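Local coordinates for GrpB family protein (Enterococcus faecalis, PDB 2NRK) that is of unknown function but belongs to the GrpB (UPF0157) family, probably related to nucleotidyltransferases, at residues G135-K138 with K139-Q143. Sequence-based numbering, arbitrary orientation.
Sequences GTLK and KQLAQ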
ATOM      1  N   GLY A 135      -9.194 -23.382  -2.494  1.00 23.73           N
ATOM      2  CA  GLY A 135      -9.035 -24.389  -3.552  1.00 24.59           C
ATOM      3  C   GLY A 135     -10.187 -25.374  -3.611  1.00 25.50           C
ATOM      4  O   GLY A 135     -10.658 -25.746  -4.707  1.00 26.13           O
ATOM      5  N   THR A 136     -10.670 -25.788  -2.433  1.00 25.18           N
ATOM      6  CA  THR A 136     -11.783 -26.718  -2.324  1.00 25.58           C
ATOM      7  C   THR A 136     -13.043 -26.082  -2.911  1.00 26.09           C
ATOM      8  O   THR A 136     -13.783 -26.733  -3.632  1.00 26.65           O
ATOM      9  CB  THR A 136     -11.984 -27.179  -0.858  1.00 26.00           C
ATOM     10  OG1 THR A 136     -10.854 -27.975  -0.481  1.00 27.07           O
ATOM     11  CG2 THR A 136     -13.252 -28.031  -0.700  1.00 26.57           C
ATOM     12  N   LEU A 137     -13.268 -24.814  -2.602  1.00 24.88           N
ATOM     13  CA  LEU A 137     -14.408 -24.096  -3.145  1.00 25.26           C
ATOM     14  C   LEU A 137     -14.338 -24.040  -4.667  1.00 25.82           C
ATOM     15  O   LEU A 137     -15.327 -24.286  -5.345  1.00 26.28           O
ATOM     16  CB  LEU A 137     -14.496 -22.689  -2.558  1.00 25.59           C
ATOM     17  CG  LEU A 137     -15.509 -21.736  -3.183  1.00 26.23           C
ATOM     18  CD1 LEU A 137     -16.927 -22.326  -3.044  1.00 26.86           C
ATOM     19  CD2 LEU A 137     -15.396 -20.426  -2.482  1.00 26.79           C
ATOM     20  N   LYS A 138     -13.163 -23.716  -5.196  1.00 26.34           N
ATOM     21  CA  LYS A 138     -13.023 -23.578  -6.650  1.00 28.62           C
ATOM     22  C   LYS A 138     -13.284 -24.918  -7.340  1.00 29.71           C
ATOM     23  O   LYS A 138     -13.947 -24.969  -8.386  1.00 30.36           O
ATOM     24  CB  LYS A 138     -11.643 -23.003  -7.011  1.00 27.52           C
ATOM     25  CG  LYS A 138     -11.483 -21.510  -6.645  1.00 27.62           C
ATOM     26  CD  LYS A 138     -10.226 -20.878  -7.281  1.00 30.39           C
ATOM     27  CE  LYS A 138      -8.999 -21.178  -6.472  1.00 27.64           C
ATOM     28  NZ  LYS A 138      -7.739 -20.780  -7.174  1.00 25.00           N
ATOM     29  N   LYS A 139     -12.799 -26.007  -6.734  1.00 30.46           N
ATOM     30  CA  LYS A 139     -12.978 -27.322  -7.311  1.00 32.64           C
ATOM     31  C   LYS A 139     -14.456 -27.690  -7.292  1.00 33.53           C
ATOM     32  O   LYS A 139     -14.976 -28.211  -8.285  1.00 33.99           O
ATOM     33  CB  LYS A 139     -12.116 -28.363  -6.577  1.00 32.19           C
ATOM     34  CG  LYS A 139     -10.632 -28.240  -6.929  1.00 32.69           C
ATOM     35  CD  LYS A 139      -9.779 -29.377  -6.366  1.00 34.30           C
ATOM     36  CE  LYS A 139      -9.232 -29.069  -4.985  1.00 37.45           C
ATOM     37  NZ  LYS A 139      -8.413 -30.206  -4.433  1.00 39.73           N
ATOM     38  N   GLN A 140     -15.128 -27.399  -6.174  1.00 34.06           N
ATOM     39  CA  GLN A 140     -16.575 -27.607  -6.028  0.50 35.14           C
ATOM     40  C   GLN A 140     -17.382 -26.817  -7.059  1.00 35.73           C
ATOM     41  O   GLN A 140     -18.324 -27.338  -7.668  1.00 36.56           O
ATOM     42  CB  GLN A 140     -17.037 -27.218  -4.619  0.50 34.84           C
ATOM     43  CG  GLN A 140     -16.947 -28.330  -3.584  0.50 34.84           C
ATOM     44  CD  GLN A 140     -17.273 -27.866  -2.162  0.50 35.48           C
ATOM     45  OE1 GLN A 140     -17.967 -26.859  -1.944  0.50 35.35           O
ATOM     46  NE2 GLN A 140     -16.768 -28.609  -1.184  0.50 34.78           N
ATOM     47  N   LEU A 141     -17.027 -25.549  -7.238  1.00 37.21           N
ATOM     48  CA  LEU A 141     -17.707 -24.688  -8.213  1.00 39.03           C
ATOM     49  C   LEU A 141     -17.597 -25.249  -9.635  1.00 41.54           C
ATOM     50  O   LEU A 141     -18.596 -25.332 -10.350  1.00 41.62           O
ATOM     51  CB  LEU A 141     -17.189 -23.252  -8.163  1.00 38.43           C
ATOM     52  CG  LEU A 141     -17.676 -22.441  -6.967  1.00 37.34           C
ATOM     53  CD1 LEU A 141     -16.819 -21.213  -6.800  1.00 35.94           C
ATOM     54  CD2 LEU A 141     -19.153 -22.056  -7.127  1.00 34.84           C
ATOM     55  N   ALA A 142     -16.387 -25.650 -10.020  1.00 44.09           N
ATOM     56  CA  ALA A 142     -16.134 -26.227 -11.342  1.00 46.79           C
ATOM     57  C   ALA A 142     -16.977 -27.479 -11.582  1.00 48.52           C
ATOM     58  O   ALA A 142     -17.400 -27.733 -12.712  1.00 49.44           O
ATOM     59  CB  ALA A 142     -14.656 -26.536 -11.513  1.00 46.86           C
ATOM     60  N   GLN A 143     -17.228 -28.244 -10.517  1.00 50.38           N
ATOM     61  CA  GLN A 143     -18.105 -29.416 -10.564  1.00 52.08           C
ATOM     62  C   GLN A 143     -19.590 -29.042 -10.604  1.00 53.43           C
ATOM     63  O   GLN A 143     -20.449 -29.926 -10.691  1.00 53.82           O
ATOM     64  CB  GLN A 143     -17.854 -30.341  -9.363  1.00 51.99           C
ATOM     65  CG  GLN A 143     -16.451 -30.932  -9.264  1.00 52.28           C
ATOM     66  CD  GLN A 143     -16.074 -31.788 -10.458  1.00 53.29           C
ATOM     67  OE1 GLN A 143     -15.047 -31.555 -11.102  1.00 53.99           O
ATOM     68  NE2 GLN A 143     -16.903 -32.783 -10.765  1.00 53.79           N
TER
HETATM   69  O   HOH W   1     -10.465 -30.486  -2.122  1.00 56.81           O
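L137 and L141, one helical turn apart, meet through their branches: CD1 of L141 lies 3.9 Å from CG of L137 and equally close to that residue's CD1. The two side chains leave the backbone differently. CG of L137 stands anti to the backbone N (chi1 171°), whereas CG of L141 turns back beside its own N (chi1 -75°) and passes 3.4 Å from the carbonyl oxygen of L137. That oxygen also takes the amide of L141 in a 2.8 Å N-to-O bond, with the donor nearly in line with the carbonyl. Three further i to i+4 bonds, from K139 N to G135 O, Q140 N to T136 O and A142 N to K138 O, continue the alpha-helical pattern through A142.

Next to the leucines, in one of two conformers of Q140, the amide nitrogen NE2 lies 3.6 Å from the T136 methyl CG2, a contact without a hydrogen bond. The hydroxyl branch of T136 lies beside the backbone N, and OG1 bonds to the carbonyl of T132 and meets a water at 3.0 Å. The same water accepts a bond from K139 NZ (3.1 Å). K139 reaches it by running back over the G135 carbonyl, its CG 3.3 Å from G135 O, and bending at chi3 (-90°); its ammonium also forms a salt bridge with E10.

K138 extends from another side of the helix into a buried setting, where NZ bonds to A49 O and S42 OG and the side chain makes a cation-pi contact with Y134. Y152 of helix 149-152 touches both K138 and L141. K138 and L141 thus join the last turns of helix 128-142 to the loop around A49 and to helix 149-152; within the helix the pattern is ordinary i to i+4 side-chain packing with main-chain bonds, near its C-terminal end.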